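Long-range contacts in Lin1840 protein (Listeria innocua serovar 6a, PDB 4ZOC), which probably hydrolyses terminal, non-reducing beta-D-glucosyl residues to release beta-D-glucose, as a family 3 glycoside hydrolase linked to the breakdown of beta-1,2-glucans: residues T98-P103 / G365-A370; L106-D111 / K549-F554; E113-M118 / G165-D170; S605-K610 / V628-I633; G621-V626 / T677-S682. The protein carries 2 engineered substitutions. All coordinates share one frame; numbering follows the deposited sequence. Where two conformers were deposited one is given.

Contact 1. Residues T98-P103 / G365-A370; sequences TVFPIP and GKARAA
Phe100 lays one face of its ring against Ala367, and this apolar pair joins the TIM-barrel part of the family 3 glycosidase to helix 361-374. Residues 98-103 run as an irregular loop between barrel strand 87-90 and helix 103-108. The methyl of Ala367 stands over the middle of the ring, with CB 3.8 Å from the Phe100 centroid and 4° off the ring normal, a nearly ideal CH-pi contact. A phenyl group directed beside its own backbone N (chi1 -76°) reaches across to the helix, where CE2 also comes within 3.5 Å of Ala367 N. One turn on, Ala370 meets the same ring differently: its CB sits at the edge, near the ring plane, 3.8 Å from Phe100 CD2. Pro101 extends the apolar surface alongside Ala370. Met118 of helix 112-128 lies on the other side of the ring and Val121 of the same helix also touches it, so two helices share the ring. With Ala367 and Ala370 facing the loop, the helix backbone comes close, the CA atoms of Phe100 and Ala367 being 5.0 Å apart. Thr98 OG1 hydrogen-bonds to Glu125, whereas the other branch faces the helix: Thr98 CG2 touches Ala367 CB at 3.7 Å.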
# COMPACT_ATOMS: atom_id res chain seq x y z
N THR A 98 -34.90 -1.82 13.01
CA THR A 98 -34.93 -2.75 11.89
C THR A 98 -33.57 -2.68 11.17
O THR A 98 -33.25 -1.63 10.54
CB THR A 98 -36.08 -2.49 10.89
OG1 THR A 98 -37.31 -2.36 11.61
CG2 THR A 98 -36.15 -3.68 9.84
N VAL A 99 -32.75 -3.72 11.34
CA VAL A 99 -31.38 -3.66 10.87
C VAL A 99 -31.34 -4.24 9.46
O VAL A 99 -31.83 -5.33 9.20
CB VAL A 99 -30.38 -4.34 11.80
CG1 VAL A 99 -28.92 -4.15 11.32
CG2 VAL A 99 -30.54 -3.87 13.20
N PHE A 100 -30.81 -3.44 8.56
CA PHE A 100 -30.65 -3.75 7.16
C PHE A 100 -29.24 -4.34 6.93
O PHE A 100 -28.37 -4.34 7.84
CB PHE A 100 -30.87 -2.50 6.29
CG PHE A 100 -32.32 -2.10 6.14
CD1 PHE A 100 -33.00 -1.56 7.19
CD2 PHE A 100 -32.97 -2.18 4.91
CE1 PHE A 100 -34.31 -1.20 7.08
CE2 PHE A 100 -34.29 -1.86 4.82
CZ PHE A 100 -34.96 -1.36 5.90
N PRO A 101 -28.99 -4.85 5.69
CA PRO A 101 -27.60 -5.33 5.40
C PRO A 101 -26.59 -4.25 5.64
O PRO A 101 -26.87 -3.01 5.47
CB PRO A 101 -27.68 -5.80 3.93
CG PRO A 101 -29.13 -6.17 3.76
CD PRO A 101 -29.91 -5.19 4.61
N ILE A 102 -25.42 -4.69 6.09
CA ILE A 102 -24.23 -3.77 6.21
C ILE A 102 -23.96 -3.03 4.91
O ILE A 102 -24.30 -3.52 3.85
CB ILE A 102 -22.95 -4.49 6.68
CG1 ILE A 102 -22.54 -5.67 5.77
CG2 ILE A 102 -23.07 -4.88 8.12
CD1 ILE A 102 -21.13 -6.16 5.98
N PRO A 103 -23.39 -1.81 4.99
CA PRO A 103 -23.24 -1.09 3.75
C PRO A 103 -22.50 -1.81 2.59
O PRO A 103 -22.87 -1.59 1.44
CB PRO A 103 -22.56 0.20 4.21
CG PRO A 103 -23.15 0.41 5.57
CD PRO A 103 -23.22 -0.94 6.15
N GLY A 365 -40.19 -6.37 6.13
CA GLY A 365 -40.26 -6.76 4.73
C GLY A 365 -39.28 -5.98 3.86
O GLY A 365 -38.61 -6.54 2.99
N LYS A 366 -39.11 -4.67 4.14
CA LYS A 366 -38.14 -3.91 3.40
C LYS A 366 -36.68 -4.42 3.65
O LYS A 366 -35.90 -4.54 2.71
CB LYS A 366 -38.26 -2.45 3.72
CG LYS A 366 -39.55 -1.88 3.20
CD LYS A 366 -39.91 -0.49 3.71
CE LYS A 366 -41.25 -0.07 3.13
NZ LYS A 366 -41.65 1.15 3.86
N ALA A 367 -36.35 -4.68 4.90
CA ALA A 367 -35.07 -5.27 5.25
C ALA A 367 -34.82 -6.65 4.66
O ALA A 367 -33.71 -6.91 4.21
CB ALA A 367 -34.85 -5.27 6.74
N ARG A 368 -35.84 -7.52 4.61
CA ARG A 368 -35.68 -8.78 3.94
C ARG A 368 -35.38 -8.58 2.45
O ARG A 368 -34.43 -9.21 1.90
CB ARG A 368 -36.91 -9.61 4.13
CG ARG A 368 -36.84 -11.08 3.79
CD ARG A 368 -38.23 -11.44 4.39
NE ARG A 368 -38.54 -12.70 3.98
CZ ARG A 368 -39.52 -13.44 4.45
NH1 ARG A 368 -40.36 -13.01 5.36
NH2 ARG A 368 -39.60 -14.65 3.94
N ALA A 369 -36.14 -7.69 1.81
CA ALA A 369 -35.98 -7.41 0.40
C ALA A 369 -34.56 -6.88 0.16
O ALA A 369 -33.93 -7.29 -0.80
CB ALA A 369 -37.00 -6.38 -0.06
N ALA A 370 -34.06 -6.01 1.06
CA ALA A 370 -32.72 -5.50 0.93
C ALA A 370 -31.69 -6.63 1.00
O ALA A 370 -30.73 -6.61 0.23
CB ALA A 370 -32.37 -4.43 1.95

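Contact 2. Residues L106-D111 / K549-F554; sequences LGCSFD and KLSMSF
Cys108 and Lys549 meet through their backbones, in a buried contact where main-chain groups supply most of the polar partners. The Lys549 N-H is satisfied by Cys108 O at 2.8 Å, nearly straight at 167°, lying in the carbonyl plane on a lone pair. A second bond runs to sulfur: Ser551 N donates to Cys108 SG over 3.5 Å, the thiol placed for it by a chi1 of -61° that sets SG beside its own backbone N. Cys108 CA in turn makes a CA-H...O contact with Lys549 O. That carbonyl also meets the edge of the Phe110 ring, 3.4 Å from CE1, while the Lys549 and Phe110 side chains cross at about a right angle, Lys549 CB touching Phe110 CE1. Polar ends find partners beyond the two segments: Lys549 NZ forms a salt bridge with Glu640 and a hydrogen bond to Gly601 O, and Ser551 OG bonds to Thr154 O. Within residues 106-111, Ser109 OG donates to Leu106 O at 2.8 Å and accepts from Asp111 N at 3.0 Å. The latter bond makes an ST turn, leading to Asp111, which caps the next helix. This is an interdomain junction of a family 3 glycoside hydrolase, joining TIM-barrel region to C-terminal domain.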
# COMPACT_ATOMS: atom_id res chain seq x y z
N LEU A 106 -24.94 -3.71 0.88
CA LEU A 106 -25.81 -2.84 0.11
C LEU A 106 -25.11 -2.44 -1.21
O LEU A 106 -25.73 -2.20 -2.18
CB LEU A 106 -26.29 -1.61 0.90
CG LEU A 106 -27.12 -1.91 2.15
CD1 LEU A 106 -27.45 -0.67 2.93
CD2 LEU A 106 -28.37 -2.65 1.76
N GLY A 107 -23.81 -2.28 -1.19
CA GLY A 107 -23.03 -1.91 -2.38
C GLY A 107 -23.27 -3.05 -3.40
O GLY A 107 -23.54 -2.82 -4.56
N CYS A 108 -23.24 -4.25 -2.91
CA CYS A 108 -23.44 -5.45 -3.82
C CYS A 108 -24.86 -5.55 -4.45
O CYS A 108 -25.04 -6.25 -5.42
CB CYS A 108 -23.11 -6.76 -3.13
SG CYS A 108 -21.39 -6.90 -2.57
N SER A 109 -25.87 -4.87 -3.86
CA SER A 109 -27.17 -4.74 -4.47
C SER A 109 -27.13 -4.05 -5.81
O SER A 109 -27.97 -4.36 -6.62
CB SER A 109 -28.21 -4.01 -3.61
OG SER A 109 -28.04 -2.60 -3.66
N PHE A 110 -26.16 -3.16 -6.05
CA PHE A 110 -26.15 -2.29 -7.26
C PHE A 110 -27.52 -1.67 -7.49
O PHE A 110 -27.95 -1.44 -8.66
CB PHE A 110 -25.63 -3.10 -8.46
CG PHE A 110 -24.14 -3.18 -8.53
CD1 PHE A 110 -23.44 -4.07 -7.69
CD2 PHE A 110 -23.45 -2.48 -9.53
CE1 PHE A 110 -22.08 -4.23 -7.76
CE2 PHE A 110 -22.07 -2.65 -9.62
CZ PHE A 110 -21.42 -3.53 -8.73
N ASP A 111 -28.24 -1.40 -6.37
CA ASP A 111 -29.61 -0.96 -6.44
C ASP A 111 -29.91 0.30 -5.63
O ASP A 111 -30.04 0.26 -4.41
CB ASP A 111 -30.58 -2.11 -6.11
CG ASP A 111 -31.99 -1.78 -6.51
OD1 ASP A 111 -32.25 -1.64 -7.73
OD2 ASP A 111 -32.82 -1.56 -5.60
N LYS A 549 -23.98 -8.46 -6.86
CA LYS A 549 -22.71 -8.50 -7.63
C LYS A 549 -21.68 -7.93 -6.69
O LYS A 549 -21.98 -7.08 -5.82
CB LYS A 549 -22.71 -7.61 -8.89
CG LYS A 549 -23.80 -7.91 -9.90
CD LYS A 549 -23.75 -9.33 -10.47
CE LYS A 549 -24.60 -9.37 -11.73
NZ LYS A 549 -24.62 -10.72 -12.42
N LEU A 550 -20.49 -8.46 -6.74
CA LEU A 550 -19.45 -7.95 -5.85
C LEU A 550 -19.17 -6.48 -6.09
O LEU A 550 -18.93 -6.09 -7.24
CB LEU A 550 -18.18 -8.82 -5.97
CG LEU A 550 -18.26 -10.24 -5.41
CD1 LEU A 550 -16.85 -10.86 -5.68
CD2 LEU A 550 -18.66 -10.38 -3.96
N SER A 551 -19.19 -5.69 -5.01
CA SER A 551 -18.75 -4.28 -5.08
C SER A 551 -17.30 -4.08 -4.57
O SER A 551 -16.75 -2.92 -4.58
CB SER A 551 -19.78 -3.45 -4.34
OG SER A 551 -19.61 -3.67 -2.98
N MET A 552 -16.67 -5.20 -4.16
CA MET A 552 -15.27 -5.22 -3.77
C MET A 552 -14.65 -6.56 -4.19
O MET A 552 -15.25 -7.62 -4.01
CB MET A 552 -15.13 -4.94 -2.30
CG MET A 552 -13.72 -4.60 -1.86
SD MET A 552 -13.63 -4.12 -0.12
CE MET A 552 -11.95 -3.51 -0.11
N SER A 553 -13.43 -6.51 -4.69
CA SER A 553 -12.70 -7.68 -5.18
C SER A 553 -12.36 -8.62 -4.04
O SER A 553 -12.07 -8.18 -2.91
CB SER A 553 -11.39 -7.19 -5.85
OG SER A 553 -11.67 -6.43 -7.02
N PHE A 554 -12.47 -9.93 -4.30
CA PHE A 554 -12.07 -10.97 -3.34
C PHE A 554 -10.66 -11.45 -3.72
O PHE A 554 -10.49 -12.10 -4.74
CB PHE A 554 -13.07 -12.13 -3.37
CG PHE A 554 -14.25 -11.92 -2.44
CD1 PHE A 554 -14.91 -10.72 -2.41
CD2 PHE A 554 -14.63 -12.89 -1.52
CE1 PHE A 554 -15.93 -10.47 -1.51
CE2 PHE A 554 -15.67 -12.67 -0.62
CZ PHE A 554 -16.34 -11.45 -0.66

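Contact 3. Residues E113-M118 / G165-D170; sequences ETVRVM and GKAMVD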
# COMPACT_ATOMS: atom_id res chain seq x y z
N GLU A 113 -32.51 2.21 -5.34
CA GLU A 113 -33.80 2.32 -4.61
C GLU A 113 -33.72 1.47 -3.29
O GLU A 113 -34.20 1.92 -2.28
CB GLU A 113 -34.96 1.93 -5.49
CG GLU A 113 -36.35 1.95 -4.80
CD GLU A 113 -36.81 3.26 -4.34
OE1 GLU A 113 -36.13 4.31 -4.56
OE2 GLU A 113 -37.89 3.23 -3.71
N THR A 114 -33.05 0.31 -3.30
CA THR A 114 -32.81 -0.42 -2.08
C THR A 114 -32.12 0.44 -1.02
O THR A 114 -32.49 0.42 0.13
CB THR A 114 -32.02 -1.72 -2.33
OG1 THR A 114 -32.79 -2.62 -3.12
CG2 THR A 114 -31.50 -2.46 -1.08
N VAL A 115 -31.04 1.14 -1.42
CA VAL A 115 -30.31 1.99 -0.48
C VAL A 115 -31.15 3.18 -0.00
O VAL A 115 -31.15 3.50 1.18
CB VAL A 115 -28.99 2.40 -1.13
CG1 VAL A 115 -28.30 3.42 -0.31
CG2 VAL A 115 -28.19 1.09 -1.36
N ARG A 116 -31.90 3.81 -0.89
CA ARG A 116 -32.79 4.88 -0.43
C ARG A 116 -33.85 4.40 0.58
O ARG A 116 -34.13 5.05 1.58
CB ARG A 116 -33.46 5.51 -1.65
CG ARG A 116 -34.25 6.80 -1.34
CD ARG A 116 -35.25 7.17 -2.47
NE ARG A 116 -36.34 6.21 -2.49
CZ ARG A 116 -37.33 6.15 -1.63
NH1 ARG A 116 -37.45 7.09 -0.66
NH2 ARG A 116 -38.23 5.18 -1.71
N VAL A 117 -34.48 3.26 0.30
CA VAL A 117 -35.46 2.71 1.22
C VAL A 117 -34.85 2.38 2.58
O VAL A 117 -35.44 2.66 3.61
CB VAL A 117 -36.15 1.47 0.62
CG1 VAL A 117 -36.95 0.70 1.68
CG2 VAL A 117 -37.04 1.88 -0.55
N MET A 118 -33.66 1.77 2.55
CA MET A 118 -32.95 1.52 3.78
C MET A 118 -32.85 2.82 4.58
O MET A 118 -33.17 2.87 5.80
CB MET A 118 -31.59 0.91 3.55
CG MET A 118 -30.76 0.65 4.82
SD MET A 118 -29.94 2.02 5.60
CE MET A 118 -28.75 2.55 4.43
N GLY A 165 -24.31 6.74 -2.23
CA GLY A 165 -24.29 7.78 -1.24
C GLY A 165 -25.39 8.79 -1.47
O GLY A 165 -26.05 9.19 -0.51
N LYS A 166 -25.57 9.21 -2.71
CA LYS A 166 -26.66 10.10 -3.03
C LYS A 166 -28.02 9.47 -2.69
O LYS A 166 -28.89 10.14 -2.10
CB LYS A 166 -26.67 10.54 -4.48
CG LYS A 166 -25.54 11.42 -4.81
CD LYS A 166 -25.63 11.95 -6.23
CE LYS A 166 -25.31 10.90 -7.19
NZ LYS A 166 -25.53 11.44 -8.57
N ALA A 167 -28.20 8.18 -3.01
CA ALA A 167 -29.41 7.52 -2.61
C ALA A 167 -29.64 7.50 -1.10
O ALA A 167 -30.78 7.71 -0.66
CB ALA A 167 -29.46 6.13 -3.21
N MET A 168 -28.57 7.31 -0.30
CA MET A 168 -28.72 7.31 1.17
C MET A 168 -29.11 8.68 1.69
O MET A 168 -30.05 8.82 2.51
CB MET A 168 -27.45 6.90 1.85
CG MET A 168 -27.15 5.44 1.92
SD MET A 168 -26.03 5.00 3.32
CE MET A 168 -25.49 3.51 2.51
N VAL A 169 -28.43 9.71 1.16
CA VAL A 169 -28.74 11.10 1.58
C VAL A 169 -30.22 11.42 1.28
O VAL A 169 -30.94 11.96 2.13
CB VAL A 169 -27.81 12.10 0.89
CG1 VAL A 169 -28.30 13.55 1.13
CG2 VAL A 169 -26.39 11.93 1.40
N ASP A 170 -30.68 11.06 0.08
CA ASP A 170 -32.06 11.28 -0.33
C ASP A 170 -33.03 10.51 0.62
O ASP A 170 -34.03 11.04 1.08
CB ASP A 170 -32.22 10.82 -1.76
CG ASP A 170 -33.60 11.10 -2.31
OD1 ASP A 170 -34.26 12.11 -1.92
OD2 ASP A 170 -34.02 10.31 -3.19
O HOH W 1 -36.40 9.88 -0.20
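Residues 113-118 and 165-170, each part of a longer helix, run roughly parallel, their local axes crossing at -33° and 7.3 Å apart at closest, the backbones coming nearest at Arg116 and Ala167. The short side chain of Ala167, facing the other helix, is consistent with so close an approach, and its carbonyl O receives a CA-H...O contact from Arg116. Val115 presses CG1 onto Met168 CG at 3.2 Å, tighter than ordinary van der Waals contact. Deeper in, the bends at chi2 and chi3 of Met118 carry its methyl to the extended Met168, bringing CE within 3.8 Å of SD. Toward the outside, Arg116 grips Glu113 side-on: NE reaches OE1 and NH2 reaches OE2, both at 2.8 Å and on the syn sides, though somewhat out of the carboxylate plane. Its third nitrogen, NH1, pairs with Glu120 and also donates to a water, which passes a hydrogen bond to Asp170 O. Against the aliphatic part of this arginine lies Asp170, OD2 3.4 Å from CD, yet Arg116 NE remains 4.8 Å from that oxygen. The guanidinium is fixed in orientation by Glu113 and Glu120 of its own helix, and its link to the neighbouring TIM-barrel helix is through water and probably long-range attraction, not a direct salt bridge.

Contact 4. Residues S605-K610 / V628-I633; sequences SEFELK and VTIKNI
Leu609 and Ile630 lie side by side, pointing the same way, with their CD1 atoms 3.7 Å apart at the apolar centre of this antiparallel strand pair. The Ile630 chain reaches Leu609 because CG1 stands anti to its backbone N (chi1 -179°) and continues extended. Phe607 crosses Asn632 on the same face, its ring 48° from the amide plane and CE1 4.0 Å from Asn632 CB. Beyond them, strands 638-648 and 659-668 of the second sheet cover Phe607 and Ile630. The backbone ladder is regular: Glu608 and Lys631 exchange two hydrogen bonds, Lys610 and Thr629 two more, of which Thr629 N to Lys610 O is 2.8 Å. A fifth, from Ile633 N to Glu606 O, is more bent, at 148°. At this end of the ladder Ile633 lies against Glu606, its CG1 3.9 Å from Glu606 CB. The opposite face carries Glu608, Lys610, Thr629 and Lys631, and a water joins Lys610 O to Thr629 OG1. The buried amide of Asn632 is met from outside the pair: OD1 by Ser634, ND2 by the carbonyls of Ile636 and Leu668. The two faces thus differ in chemistry, a mainly apolar one, with Asn632 as its polar member, turned into the beta sandwich of the fibronectin-like domain and a charged, more exposed one turned outward.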
# COMPACT_ATOMS: atom_id res chain seq x y z
N SER A 605 -31.17 -17.64 -13.12
CA SER A 605 -31.64 -17.37 -14.43
C SER A 605 -30.42 -17.25 -15.40
O SER A 605 -29.24 -17.31 -15.00
CB SER A 605 -32.39 -16.04 -14.43
OG SER A 605 -33.41 -15.94 -13.50
N GLU A 606 -30.73 -17.05 -16.65
CA GLU A 606 -29.71 -16.81 -17.70
C GLU A 606 -30.20 -15.64 -18.55
O GLU A 606 -31.38 -15.51 -18.84
CB GLU A 606 -29.69 -18.01 -18.60
CG GLU A 606 -28.66 -19.08 -18.51
CD GLU A 606 -28.56 -19.76 -19.90
OE1 GLU A 606 -29.53 -20.38 -20.32
OE2 GLU A 606 -27.55 -19.62 -20.66
N PHE A 607 -29.30 -14.76 -18.95
CA PHE A 607 -29.69 -13.55 -19.65
C PHE A 607 -28.90 -13.38 -20.90
O PHE A 607 -27.84 -13.90 -21.03
CB PHE A 607 -29.44 -12.32 -18.79
CG PHE A 607 -30.15 -12.38 -17.45
CD1 PHE A 607 -31.48 -11.92 -17.31
CD2 PHE A 607 -29.50 -12.85 -16.34
CE1 PHE A 607 -32.15 -12.00 -16.12
CE2 PHE A 607 -30.17 -12.97 -15.12
CZ PHE A 607 -31.47 -12.50 -15.01
N GLU A 608 -29.45 -12.61 -21.83
CA GLU A 608 -28.74 -12.25 -23.04
C GLU A 608 -28.81 -10.77 -23.21
O GLU A 608 -29.89 -10.18 -23.02
CB GLU A 608 -29.38 -12.93 -24.22
CG GLU A 608 -28.55 -14.05 -24.82
CD GLU A 608 -29.09 -14.44 -26.18
OE1 GLU A 608 -28.29 -14.49 -27.14
OE2 GLU A 608 -30.33 -14.64 -26.27
N LEU A 609 -27.69 -10.15 -23.53
CA LEU A 609 -27.66 -8.70 -23.68
C LEU A 609 -27.25 -8.35 -25.10
O LEU A 609 -26.35 -8.95 -25.62
CB LEU A 609 -26.64 -8.08 -22.70
CG LEU A 609 -27.06 -7.93 -21.27
CD1 LEU A 609 -27.16 -9.27 -20.54
CD2 LEU A 609 -26.13 -6.92 -20.63
N LYS A 610 -27.85 -7.33 -25.68
CA LYS A 610 -27.48 -6.78 -26.96
C LYS A 610 -27.42 -5.26 -26.85
O LYS A 610 -28.38 -4.63 -26.46
CB LYS A 610 -28.55 -7.18 -28.03
CG LYS A 610 -28.36 -6.60 -29.42
CD LYS A 610 -27.44 -7.49 -30.27
CE LYS A 610 -26.87 -6.77 -31.48
NZ LYS A 610 -25.87 -7.66 -32.13
N VAL A 628 -29.38 -0.70 -24.37
CA VAL A 628 -29.10 -2.11 -24.14
C VAL A 628 -30.41 -2.86 -24.02
O VAL A 628 -31.25 -2.52 -23.24
CB VAL A 628 -28.24 -2.37 -22.87
CG1 VAL A 628 -27.90 -3.85 -22.75
CG2 VAL A 628 -26.95 -1.54 -22.89
N THR A 629 -30.53 -3.92 -24.80
CA THR A 629 -31.69 -4.82 -24.73
C THR A 629 -31.30 -6.09 -24.01
O THR A 629 -30.31 -6.76 -24.35
CB THR A 629 -32.15 -5.19 -26.15
OG1 THR A 629 -32.50 -3.97 -26.80
CG2 THR A 629 -33.37 -6.05 -26.12
N ILE A 630 -32.07 -6.40 -22.99
CA ILE A 630 -31.78 -7.58 -22.17
C ILE A 630 -32.98 -8.50 -22.18
O ILE A 630 -34.11 -8.05 -22.09
CB ILE A 630 -31.34 -7.19 -20.75
CG1 ILE A 630 -31.02 -8.47 -19.95
CG2 ILE A 630 -32.37 -6.32 -20.04
CD1 ILE A 630 -30.17 -8.17 -18.70
N LYS A 631 -32.70 -9.80 -22.30
CA LYS A 631 -33.70 -10.86 -22.29
C LYS A 631 -33.34 -11.95 -21.28
O LYS A 631 -32.21 -12.36 -21.21
CB LYS A 631 -33.83 -11.49 -23.68
CG LYS A 631 -35.10 -12.34 -23.79
CD LYS A 631 -35.33 -12.97 -25.14
CE LYS A 631 -36.50 -13.93 -25.00
NZ LYS A 631 -36.83 -14.44 -26.33
N ASN A 632 -34.32 -12.37 -20.50
CA ASN A 632 -34.24 -13.56 -19.69
C ASN A 632 -34.66 -14.80 -20.49
O ASN A 632 -35.82 -14.94 -20.81
CB ASN A 632 -35.13 -13.40 -18.47
CG ASN A 632 -35.10 -14.58 -17.50
OD1 ASN A 632 -34.60 -15.68 -17.77
ND2 ASN A 632 -35.73 -14.37 -16.32
N ILE A 633 -33.66 -15.60 -20.86
CA ILE A 633 -33.80 -16.72 -21.74
C ILE A 633 -34.01 -18.03 -20.98
O ILE A 633 -33.92 -19.11 -21.55
CB ILE A 633 -32.63 -16.81 -22.73
CG1 ILE A 633 -31.27 -16.99 -22.01
CG2 ILE A 633 -32.57 -15.54 -23.65
CD1 ILE A 633 -30.11 -17.42 -22.93
O HOH W 2 -30.03 -3.34 -28.10

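Contact 5. Residues G621-V626 / T677-S682; sequences GESLHV and TFELTS
Leu624 pairs with Leu680 and Val626 with Phe678 in an antiparallel ladder of the fibronectin type III-like domain, where strand 624-632 lies between strands 607-611 and 673-680. Both pairs are of the hydrogen-bonded kind, each closed by two N-H...O bonds; Leu680 N meets Leu624 O at 2.6 Å and 175°, and Val626 N meets Phe678 O just as straight. Between them His625 and Glu679 form the non-hydrogen-bonded pair, with His625 CA directing its hydrogen at Phe678 O.

Apolar contacts occupy one face. Leu680 CD1 reaches Val626 CG2 at 4.2 Å, a diagonal contact between neighbouring pairs, and lies close to Leu624 CD2 as well. Residues of strands 638-648, 659-668 and 699-706 pack onto these side chains, which makes this the inward side of a beta sandwich.

On the other face His625 and Glu679 lie together. Glu679, extended with CG anti to its backbone N (chi1 -178°), runs alongside the imidazole of His625, ring and carboxylate planes 23° apart and CE1 3.5 Å from Glu679 CG. The same extension delivers OE1 to Ser623, beyond the end of the strand, whose OG donates to it at 2.7 Å on the anti side, slightly out of the carboxylate plane.

Past the last bridge the two segments are joined by water. One molecule donates to Gly621 O and to Ser623 OG and accepts from Ser682 N at 2.9 Å. Gly621, at a positive phi, turns the chain here, and Ser682 packs directly against it, CB 3.5 Å from Gly621 CA.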
# COMPACT_ATOMS: atom_id res chain seq x y z
N GLY A 621 -17.49 17.20 -25.23
CA GLY A 621 -18.64 17.78 -24.52
C GLY A 621 -19.95 17.04 -24.79
O GLY A 621 -20.96 17.37 -24.22
N GLU A 622 -19.95 16.07 -25.67
CA GLU A 622 -21.14 15.42 -26.07
C GLU A 622 -21.31 14.14 -25.27
O GLU A 622 -20.33 13.47 -24.97
CB GLU A 622 -21.01 15.09 -27.52
CG GLU A 622 -22.28 14.50 -28.11
CD GLU A 622 -22.24 14.36 -29.63
OE1 GLU A 622 -21.18 14.44 -30.31
OE2 GLU A 622 -23.29 14.12 -30.14
N SER A 623 -22.57 13.81 -24.97
CA SER A 623 -22.93 12.60 -24.28
C SER A 623 -22.92 11.42 -25.24
O SER A 623 -23.23 11.53 -26.43
CB SER A 623 -24.32 12.72 -23.64
OG SER A 623 -24.35 13.65 -22.56
N LEU A 624 -22.58 10.28 -24.71
CA LEU A 624 -22.81 9.04 -25.36
C LEU A 624 -24.01 8.35 -24.79
O LEU A 624 -24.07 8.05 -23.55
CB LEU A 624 -21.55 8.13 -25.29
CG LEU A 624 -21.66 6.81 -26.01
CD1 LEU A 624 -21.53 6.99 -27.50
CD2 LEU A 624 -20.65 5.81 -25.46
N HIS A 625 -24.99 8.06 -25.67
CA HIS A 625 -26.18 7.32 -25.31
C HIS A 625 -26.05 5.84 -25.66
O HIS A 625 -25.82 5.47 -26.80
CB HIS A 625 -27.45 7.91 -25.93
CG HIS A 625 -27.72 9.30 -25.47
ND1 HIS A 625 -28.46 9.58 -24.34
CD2 HIS A 625 -27.30 10.48 -25.95
CE1 HIS A 625 -28.51 10.88 -24.17
NE2 HIS A 625 -27.79 11.45 -25.13
N VAL A 626 -26.20 5.00 -24.65
CA VAL A 626 -25.96 3.57 -24.77
C VAL A 626 -27.27 2.87 -24.49
O VAL A 626 -27.89 3.05 -23.41
CB VAL A 626 -24.87 3.08 -23.78
CG1 VAL A 626 -24.66 1.62 -23.98
CG2 VAL A 626 -23.57 3.86 -23.98
N THR A 677 -31.68 2.43 -21.27
CA THR A 677 -30.79 3.37 -21.94
C THR A 677 -29.95 4.05 -20.91
O THR A 677 -30.39 4.30 -19.80
CB THR A 677 -31.54 4.43 -22.78
OG1 THR A 677 -32.46 5.12 -21.91
CG2 THR A 677 -32.30 3.78 -23.84
N PHE A 678 -28.70 4.30 -21.24
CA PHE A 678 -27.80 5.02 -20.30
C PHE A 678 -27.25 6.25 -21.00
O PHE A 678 -26.99 6.20 -22.17
CB PHE A 678 -26.62 4.13 -19.87
CG PHE A 678 -26.99 2.84 -19.25
CD1 PHE A 678 -27.32 2.77 -17.90
CD2 PHE A 678 -27.03 1.68 -19.99
CE1 PHE A 678 -27.62 1.56 -17.34
CE2 PHE A 678 -27.32 0.47 -19.44
CZ PHE A 678 -27.63 0.41 -18.11
N GLU A 679 -27.07 7.36 -20.31
CA GLU A 679 -26.38 8.54 -20.87
C GLU A 679 -25.02 8.66 -20.19
O GLU A 679 -24.94 8.82 -18.97
CB GLU A 679 -27.19 9.82 -20.61
CG GLU A 679 -26.54 11.06 -21.23
CD GLU A 679 -27.27 12.33 -20.98
OE1 GLU A 679 -26.84 13.33 -21.56
OE2 GLU A 679 -28.26 12.36 -20.22
N LEU A 680 -23.94 8.56 -20.96
CA LEU A 680 -22.61 8.79 -20.38
C LEU A 680 -22.31 10.20 -20.81
O LEU A 680 -22.07 10.44 -22.02
CB LEU A 680 -21.59 7.79 -20.93
CG LEU A 680 -21.93 6.28 -20.82
CD1 LEU A 680 -20.82 5.36 -21.22
CD2 LEU A 680 -22.35 5.94 -19.46
N THR A 681 -22.36 11.14 -19.87
CA THR A 681 -22.14 12.57 -20.19
C THR A 681 -20.69 12.75 -20.41
O THR A 681 -19.89 11.84 -20.13
CB THR A 681 -22.60 13.51 -19.08
OG1 THR A 681 -21.74 13.38 -17.96
CG2 THR A 681 -24.04 13.31 -18.69
N SER A 682 -20.29 13.94 -20.85
CA SER A 682 -18.86 14.18 -21.09
C SER A 682 -18.02 14.12 -19.79
O SER A 682 -16.83 13.81 -19.84
CB SER A 682 -18.64 15.46 -21.88
OG SER A 682 -18.99 16.55 -21.11
O HOH W 3 -22.36 15.60 -22.08

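In the fold
The five contacts trace a path from the barrel outward. Contacts 1, 2 and 3 form one continuous packed cluster, with centres 12 to 15 Å apart: Phe100 CG of contact 1 lies 3.4 Å from Met118 CG of contact 3, and Leu106 of contact 2 touches both. Contact 3 is nested in the chain loops closed by contacts 1 and 2, which interlock. Contacts 4 and 5 share strand 624-632 and meet where Val628 packs on Phe678; no atom of theirs touches the first three, the nearest atoms of contacts 2 and 4 being about 7 Å apart. Contacts 1 to 4 lie away from the glucose pocket of Trp271, Trp409 and Glu473, while the side chain of Ser682 in contact 5 is about 13 Å from the magnesium ion.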